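Local coordinates for protein catalase-3 (PDB 4AJ9) that breaks hydrogen peroxide down to water and oxygen at a heme group, which probably protects the fungal cell from the toxic effects of peroxide, at residues C[485-489]-C[505-511]; C[451-456]-C[519-523]. All coordinates share one frame; numbering follows the deposited sequence.

Interaction 1. Residues C[485-489]-C[505-511]; sequences NKISN and QPDPTYY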
ATOM      1  N   ASN C 485      34.794 -26.891 -18.562  1.00  7.73           N
ATOM      2  CA  ASN C 485      35.637 -28.036 -18.859  1.00  9.07           C
ATOM      3  C   ASN C 485      35.066 -29.361 -18.363  1.00 10.70           C
ATOM      4  O   ASN C 485      35.427 -30.425 -18.874  1.00 13.70           O
ATOM      5  CB  ASN C 485      37.034 -27.848 -18.261  1.00 14.93           C
ATOM      6  CG  ASN C 485      38.017 -28.912 -18.742  1.00 12.90           C
ATOM      7  OD1 ASN C 485      38.040 -29.249 -19.920  1.00 12.02           O
ATOM      8  ND2 ASN C 485      38.809 -29.456 -17.828  1.00 14.18           N
ATOM      9  N   LYS C 486      34.203 -29.302 -17.351  1.00 10.10           N
ATOM     10  CA  LYS C 486      33.589 -30.505 -16.803  1.00 11.33           C
ATOM     11  C   LYS C 486      32.471 -30.978 -17.713  1.00 12.35           C
ATOM     12  O   LYS C 486      32.029 -32.128 -17.650  1.00 13.82           O
ATOM     13  CB  LYS C 486      33.049 -30.252 -15.393  1.00 13.84           C
ATOM     14  CG  LYS C 486      34.115 -30.188 -14.328  1.00  6.71           C
ATOM     15  CD  LYS C 486      33.483 -29.920 -12.980  1.00 16.10           C
ATOM     16  CE  LYS C 486      34.524 -29.570 -11.923  1.00 30.46           C
ATOM     17  NZ  LYS C 486      35.386 -30.726 -11.552  1.00 28.15           N
ATOM     18  N   ILE C 487      32.018 -30.077 -18.569  1.00  8.95           N
ATOM     19  CA  ILE C 487      30.975 -30.386 -19.525  1.00 11.53           C
ATOM     20  C   ILE C 487      31.577 -30.883 -20.837  1.00 15.12           C
ATOM     21  O   ILE C 487      31.143 -31.894 -21.386  1.00 12.16           O
ATOM     22  CB  ILE C 487      30.108 -29.144 -19.813  1.00 12.70           C
ATOM     23  CG1 ILE C 487      29.281 -28.772 -18.579  1.00 11.52           C
ATOM     24  CG2 ILE C 487      29.198 -29.392 -20.987  1.00  7.58           C
ATOM     25  CD1 ILE C 487      28.529 -27.454 -18.734  1.00  9.32           C
ATOM     26  N   SER C 488      32.573 -30.153 -21.333  1.00  9.63           N
ATOM     27  CA  SER C 488      33.227 -30.490 -22.587  1.00 12.45           C
ATOM     28  C   SER C 488      34.595 -29.827 -22.658  1.00 16.47           C
ATOM     29  O   SER C 488      34.713 -28.608 -22.575  1.00 10.51           O
ATOM     30  CB  SER C 488      32.368 -30.042 -23.771  1.00 14.16           C
ATOM     31  OG  SER C 488      33.094 -30.094 -24.985  1.00 13.33           O
ATOM     32  N   ASN C 489      35.635 -30.640 -22.782  1.00 17.34           N
ATOM     33  CA  ASN C 489      36.977 -30.107 -22.931  1.00 13.27           C
ATOM     34  C   ASN C 489      37.122 -29.190 -24.149  1.00 14.72           C
ATOM     35  O   ASN C 489      37.780 -28.156 -24.065  1.00 16.41           O
ATOM     36  CB  ASN C 489      38.016 -31.235 -22.959  1.00 10.91           C
ATOM     37  CG  ASN C 489      39.427 -30.715 -23.116  1.00 16.96           C
ATOM     38  OD1 ASN C 489      40.052 -30.907 -24.158  1.00 22.93           O
ATOM     39  ND2 ASN C 489      39.937 -30.042 -22.083  1.00 14.84           N
ATOM     40  N   GLN C 505      43.044 -29.025 -19.011  1.00 31.77           N
ATOM     41  CA  GLN C 505      43.260 -30.444 -19.252  1.00 25.06           C
ATOM     42  C   GLN C 505      41.928 -31.175 -19.119  1.00 20.03           C
ATOM     43  O   GLN C 505      41.138 -30.859 -18.234  1.00 16.75           O
ATOM     44  CB  GLN C 505      44.256 -30.995 -18.234  1.00 24.30           C
ATOM     45  CG  GLN C 505      45.170 -32.065 -18.787  1.00 49.43           C
ATOM     46  CD  GLN C 505      45.999 -31.562 -19.946  1.00 40.67           C
ATOM     47  OE1 GLN C 505      46.375 -30.390 -19.992  1.00 47.82           O
ATOM     48  NE2 GLN C 505      46.279 -32.440 -20.899  1.00 34.96           N
ATOM     49  N   PRO C 506      41.681 -32.166 -19.991  1.00 18.45           N
ATOM     50  CA  PRO C 506      40.414 -32.905 -19.968  1.00 20.77           C
ATOM     51  C   PRO C 506      40.054 -33.389 -18.570  1.00 16.26           C
ATOM     52  O   PRO C 506      40.927 -33.826 -17.818  1.00 19.29           O
ATOM     53  CB  PRO C 506      40.695 -34.097 -20.886  1.00 25.96           C
ATOM     54  CG  PRO C 506      41.714 -33.592 -21.829  1.00 29.52           C
ATOM     55  CD  PRO C 506      42.597 -32.685 -21.019  1.00 24.72           C
ATOM     56  N   ASP C 507      38.775 -33.278 -18.224  1.00 16.97           N
ATOM     57  CA  ASP C 507      38.246 -33.799 -16.966  1.00 19.49           C
ATOM     58  C   ASP C 507      37.002 -34.587 -17.347  1.00 22.27           C
ATOM     59  O   ASP C 507      35.899 -34.052 -17.332  1.00 16.91           O
ATOM     60  CB  ASP C 507      37.889 -32.656 -16.015  1.00 20.18           C
ATOM     61  CG  ASP C 507      37.361 -33.144 -14.668  1.00 30.87           C
ATOM     62  OD1 ASP C 507      37.072 -34.352 -14.521  1.00 30.35           O
ATOM     63  OD2 ASP C 507      37.240 -32.303 -13.753  1.00 30.60           O
ATOM     64  N   PRO C 508      37.189 -35.868 -17.698  1.00 22.44           N
ATOM     65  CA  PRO C 508      36.219 -36.686 -18.430  1.00 17.26           C
ATOM     66  C   PRO C 508      35.085 -37.318 -17.616  1.00 13.89           C
ATOM     67  O   PRO C 508      34.269 -38.014 -18.211  1.00 11.14           O
ATOM     68  CB  PRO C 508      37.094 -37.789 -19.027  1.00 14.02           C
ATOM     69  CG  PRO C 508      38.188 -37.953 -18.035  1.00 18.50           C
ATOM     70  CD  PRO C 508      38.457 -36.586 -17.471  1.00 20.43           C
ATOM     71  N   THR C 509      35.035 -37.093 -16.310  1.00 12.20           N
ATOM     72  CA  THR C 509      34.026 -37.729 -15.464  1.00 12.31           C
ATOM     73  C   THR C 509      32.633 -37.709 -16.111  1.00 17.86           C
ATOM     74  O   THR C 509      31.946 -38.735 -16.186  1.00 13.86           O
ATOM     75  CB  THR C 509      33.964 -37.051 -14.080  1.00 14.81           C
ATOM     76  OG1 THR C 509      35.274 -37.031 -13.505  1.00 18.69           O
ATOM     77  CG2 THR C 509      32.998 -37.791 -13.136  1.00 10.26           C
ATOM     78  N   TYR C 510      32.225 -36.549 -16.610  1.00 10.80           N
ATOM     79  CA  TYR C 510      30.877 -36.421 -17.142  1.00 13.93           C
ATOM     80  C   TYR C 510      30.794 -36.417 -18.678  1.00 10.08           C
ATOM     81  O   TYR C 510      29.709 -36.354 -19.229  1.00 13.50           O
ATOM     82  CB  TYR C 510      30.185 -35.185 -16.537  1.00  8.79           C
ATOM     83  CG  TYR C 510      30.053 -35.234 -15.021  1.00  9.82           C
ATOM     84  CD1 TYR C 510      28.941 -35.808 -14.420  1.00 11.99           C
ATOM     85  CD2 TYR C 510      31.032 -34.698 -14.202  1.00  9.52           C
ATOM     86  CE1 TYR C 510      28.810 -35.856 -13.049  1.00 11.57           C
ATOM     87  CE2 TYR C 510      30.920 -34.750 -12.822  1.00  9.51           C
ATOM     88  CZ  TYR C 510      29.804 -35.332 -12.252  1.00 12.45           C
ATOM     89  OH  TYR C 510      29.670 -35.382 -10.882  1.00 18.58           O
ATOM     90  N   TYR C 511      31.930 -36.498 -19.370  1.00  9.64           N
ATOM     91  CA  TYR C 511      31.909 -36.449 -20.834  1.00 13.18           C
ATOM     92  C   TYR C 511      31.134 -37.638 -21.409  1.00  9.23           C
ATOM     93  O   TYR C 511      31.168 -38.729 -20.861  1.00 10.50           O
ATOM     94  CB  TYR C 511      33.322 -36.471 -21.429  1.00 14.02           C
ATOM     95  CG  TYR C 511      34.243 -35.332 -21.052  1.00 14.71           C
ATOM     96  CD1 TYR C 511      33.776 -34.196 -20.388  1.00 12.85           C
ATOM     97  CD2 TYR C 511      35.592 -35.389 -21.375  1.00 14.24           C
ATOM     98  CE1 TYR C 511      34.642 -33.166 -20.045  1.00 13.08           C
ATOM     99  CE2 TYR C 511      36.457 -34.366 -21.043  1.00 10.39           C
ATOM    100  CZ  TYR C 511      35.985 -33.259 -20.378  1.00 12.36           C
ATOM    101  OH  TYR C 511      36.875 -32.254 -20.051  1.00 11.67           O
TER
HETATM  102  O   HOH W   1      33.471 -34.116 -16.671  1.00  8.80           O
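Segment 485-489 runs from helix 474-487, weakly bonded here, through Ser-488 into helix 489-499, and the irregular run 505-511 lies alongside, Asn-489 CA 5.3 Å from Pro-506 CA and Lys-486 CA 5.7 Å from Asp-507 CA. No direct backbone-to-backbone bond joins the two. A water bridges instead, donating to Lys-486 O and Asp-507 O and accepting from Tyr-510 N. Tyr-511 reaches in with its phenol end: OH donates to Asn-485 O at 2.6 Å, nearly along the C=O axis (162°), and the same OH accepts from Asp-507 N at 2.8 Å. These two bonds hold the hydroxyl between helix and loop, while Lys-486 O lies at the ring edge and Asp-507 O and Pro-508 CA lie over one face, toward its rim. Asn-485, its CG anti to the backbone N (chi1 -170°), swings its amide toward the loop, where ND2 donates to Gln-505 O at 2.7 Å from above that carbonyl's plane. Asn-485 OD1 accepts from Asn-489 ND2 at 3.0 Å, so both ends of the Asn-485 amide are used and its flip is fixed. Asn-489 ND2 also donates to Pro-504 O, and Asn-489 CG packs on Pro-506 CG at 3.9 Å. Lys-486 bends at its last torsion and makes a salt bridge from NZ to Asp-507 OD2 (3.3 Å), its hydrogen bond weak. Ser-488 OG accepts from Val-491 N, the N-cap where helix 474-487 gives way to helix 489-499; the loop that follows packs back against this turn in the catalase-related helical region.

Interaction 2. Residues C[451-456]-C[519-523]; sequences SLTPVE and VSIFN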
ATOM      1  N   SER C 451      23.768 -32.093 -29.080  1.00  9.01           N
ATOM      2  CA  SER C 451      22.568 -32.288 -29.886  1.00  7.51           C
ATOM      3  C   SER C 451      22.291 -31.100 -30.802  1.00 11.55           C
ATOM      4  O   SER C 451      21.245 -31.031 -31.432  1.00 12.82           O
ATOM      5  CB  SER C 451      21.360 -32.558 -28.983  1.00 11.64           C
ATOM      6  OG  SER C 451      21.581 -33.704 -28.171  1.00  5.48           O
ATOM      7  N   LEU C 452      23.233 -30.163 -30.866  1.00 12.10           N
ATOM      8  CA  LEU C 452      23.094 -29.002 -31.738  1.00 10.05           C
ATOM      9  C   LEU C 452      23.942 -29.184 -32.996  1.00 13.14           C
ATOM     10  O   LEU C 452      24.930 -29.927 -32.981  1.00 11.95           O
ATOM     11  CB  LEU C 452      23.538 -27.732 -31.006  1.00 11.88           C
ATOM     12  CG  LEU C 452      22.851 -27.382 -29.686  1.00 16.08           C
ATOM     13  CD1 LEU C 452      23.570 -26.226 -29.005  1.00  9.78           C
ATOM     14  CD2 LEU C 452      21.381 -27.045 -29.898  1.00  8.33           C
ATOM     15  N   THR C 453      23.564 -28.500 -34.075  1.00 12.74           N
ATOM     16  CA  THR C 453      24.370 -28.500 -35.294  1.00 14.39           C
ATOM     17  C   THR C 453      25.713 -27.813 -35.043  1.00 14.11           C
ATOM     18  O   THR C 453      25.881 -27.096 -34.049  1.00 12.21           O
ATOM     19  CB  THR C 453      23.654 -27.800 -36.475  1.00 18.73           C
ATOM     20  OG1 THR C 453      23.695 -26.381 -36.292  1.00 17.36           O
ATOM     21  CG2 THR C 453      22.213 -28.256 -36.587  1.00 14.32           C
ATOM     22  N   PRO C 454      26.692 -28.049 -35.930  1.00 18.20           N
ATOM     23  CA  PRO C 454      28.029 -27.485 -35.722  1.00  9.28           C
ATOM     24  C   PRO C 454      28.052 -25.957 -35.589  1.00  9.27           C
ATOM     25  O   PRO C 454      28.763 -25.448 -34.727  1.00 14.04           O
ATOM     26  CB  PRO C 454      28.786 -27.922 -36.979  1.00 17.10           C
ATOM     27  CG  PRO C 454      28.125 -29.208 -37.364  1.00 17.21           C
ATOM     28  CD  PRO C 454      26.663 -29.001 -37.056  1.00 14.68           C
ATOM     29  N   VAL C 455      27.326 -25.240 -36.436  1.00  9.90           N
ATOM     30  CA  VAL C 455      27.313 -23.780 -36.368  1.00  9.19           C
ATOM     31  C   VAL C 455      26.488 -23.332 -35.162  1.00 14.12           C
ATOM     32  O   VAL C 455      26.777 -22.315 -34.524  1.00 11.50           O
ATOM     33  CB  VAL C 455      26.739 -23.157 -37.656  1.00 12.88           C
ATOM     34  CG1 VAL C 455      26.573 -21.642 -37.489  1.00 12.27           C
ATOM     35  CG2 VAL C 455      27.649 -23.473 -38.840  1.00 17.80           C
ATOM     36  N   GLU C 456      25.458 -24.111 -34.858  1.00  7.79           N
ATOM     37  CA  GLU C 456      24.638 -23.880 -33.677  1.00 12.74           C
ATOM     38  C   GLU C 456      25.490 -23.996 -32.416  1.00 13.23           C
ATOM     39  O   GLU C 456      25.375 -23.180 -31.501  1.00 13.50           O
ATOM     40  CB  GLU C 456      23.497 -24.888 -33.642  1.00 13.90           C
ATOM     41  CG  GLU C 456      22.310 -24.453 -32.832  1.00 16.71           C
ATOM     42  CD  GLU C 456      21.085 -25.301 -33.104  1.00 18.76           C
ATOM     43  OE1 GLU C 456      21.242 -26.446 -33.596  1.00 12.90           O
ATOM     44  OE2 GLU C 456      19.970 -24.815 -32.825  1.00 13.22           O
ATOM     45  N   VAL C 519      15.832 -30.450 -29.556  1.00  9.50           N
ATOM     46  CA  VAL C 519      16.400 -29.313 -28.832  1.00  6.82           C
ATOM     47  C   VAL C 519      17.074 -28.297 -29.752  1.00 13.47           C
ATOM     48  O   VAL C 519      17.372 -27.164 -29.342  1.00 12.78           O
ATOM     49  CB  VAL C 519      17.352 -29.764 -27.684  1.00  9.18           C
ATOM     50  CG1 VAL C 519      16.595 -30.643 -26.678  1.00 10.27           C
ATOM     51  CG2 VAL C 519      18.537 -30.501 -28.236  1.00 13.60           C
ATOM     52  N   SER C 520      17.304 -28.697 -31.000  1.00 15.26           N
ATOM     53  CA  SER C 520      17.912 -27.811 -31.994  1.00 14.92           C
ATOM     54  C   SER C 520      16.895 -26.853 -32.630  1.00  9.61           C
ATOM     55  O   SER C 520      15.727 -27.195 -32.806  1.00 18.79           O
ATOM     56  CB  SER C 520      18.616 -28.630 -33.084  1.00 15.23           C
ATOM     57  OG  SER C 520      18.961 -27.825 -34.204  1.00 17.04           O
ATOM     58  N   ILE C 521      17.346 -25.650 -32.970  1.00 10.13           N
ATOM     59  CA  ILE C 521      16.500 -24.705 -33.694  1.00  7.23           C
ATOM     60  C   ILE C 521      16.861 -24.737 -35.175  1.00 13.74           C
ATOM     61  O   ILE C 521      15.992 -24.818 -36.047  1.00 13.45           O
ATOM     62  CB  ILE C 521      16.675 -23.270 -33.152  1.00 10.60           C
ATOM     63  CG1 ILE C 521      16.106 -23.159 -31.728  1.00  5.31           C
ATOM     64  CG2 ILE C 521      15.998 -22.263 -34.078  1.00 11.76           C
ATOM     65  CD1 ILE C 521      16.553 -21.906 -31.000  1.00  6.29           C
ATOM     66  N   PHE C 522      18.161 -24.702 -35.444  1.00 14.76           N
ATOM     67  CA  PHE C 522      18.671 -24.514 -36.798  1.00 16.40           C
ATOM     68  C   PHE C 522      18.749 -25.790 -37.649  1.00 17.65           C
ATOM     69  O   PHE C 522      19.027 -25.723 -38.846  1.00 20.54           O
ATOM     70  CB  PHE C 522      20.033 -23.819 -36.741  1.00  9.07           C
ATOM     71  CG  PHE C 522      19.963 -22.425 -36.202  1.00 13.48           C
ATOM     72  CD1 PHE C 522      19.552 -21.387 -37.006  1.00 21.02           C
ATOM     73  CD2 PHE C 522      20.282 -22.163 -34.883  1.00 16.10           C
ATOM     74  CE1 PHE C 522      19.474 -20.101 -36.514  1.00 27.13           C
ATOM     75  CE2 PHE C 522      20.208 -20.878 -34.386  1.00 22.04           C
ATOM     76  CZ  PHE C 522      19.802 -19.847 -35.207  1.00 13.74           C
ATOM     77  N   ASN C 523      18.489 -26.947 -37.052  1.00 21.99           N
ATOM     78  CA  ASN C 523      18.534 -28.184 -37.836  1.00 19.09           C
ATOM     79  C   ASN C 523      17.210 -28.479 -38.550  1.00 26.68           C
ATOM     80  O   ASN C 523      16.971 -29.599 -38.992  1.00 26.04           O
ATOM     81  CB  ASN C 523      18.967 -29.373 -36.969  1.00 16.68           C
ATOM     82  CG  ASN C 523      17.834 -29.935 -36.137  1.00 29.65           C
ATOM     83  OD1 ASN C 523      16.843 -29.256 -35.884  1.00 27.44           O
ATOM     84  ND2 ASN C 523      17.977 -31.185 -35.706  1.00 35.86           N
TER
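Glu-456 receives Ser-520, Ile-521 and Phe-522 of the loop 519-523 on its carboxylate, and with Thr-453 it forms a capping box at the start of helix 454-468. In the box, Thr-453 OG1 accepts from Glu-456 N, and Thr-453 N donates back to Glu-456 OE1 at 3.1 Å. From CB the glutamate chain runs out extended, with CG anti to the backbone N (chi1 -157°). Glu-456 CG lies 3.7 Å from Phe-522 CD2, and CD sits at the edge of that ring, the carboxylate turned 76° from the ring plane. At the tip Glu-456 OE1 uses its anti lone pair for Thr-453 N and its syn lone pair for Ser-520 OG, 2.7 Å away. Glu-456 OE2 takes Ile-521 N on its syn lone pair at 2.8 Å and is met by Phe-522 N from above the carboxylate plane at 3.2 Å. Four donors thus grip the buried group, probably favouring its ionised form. A glutamine here, with an NH2 in place of one carboxylate oxygen, would probably face donors with another donor and leave either Ile-521 N and Phe-522 N or Thr-453 N and Ser-520 OG without their acceptor. Further contacts complete the join: Ser-451 CB meets Val-519 CG2, and Thr-453 CG2 meets Asn-523 CB at 3.5 Å. Ser-520 OG, while donating to the glutamate, accepts from Asn-523 N at 3.0 Å, closing an ST motif.

In the fold
Both interactions fasten the long loop between helix 489-499 and strand 533-537 to the helical region, on the same side of the chain's centre. Interaction 2 joins the loop to the start of helix 454-468; interaction 1 joins an earlier part of it to the turn between helices 474-487 and 489-499. Their centres lie about 21 Å apart and they do not touch. Each is partly buried, but the centre of interaction 1 lies farther out, about 32 Å from the chain's centre against about 20 Å. Its chemistry mixes amides, a phenol, a bridging water and a partly exposed ion pair, whereas interaction 2 concentrates on one buried carboxylate.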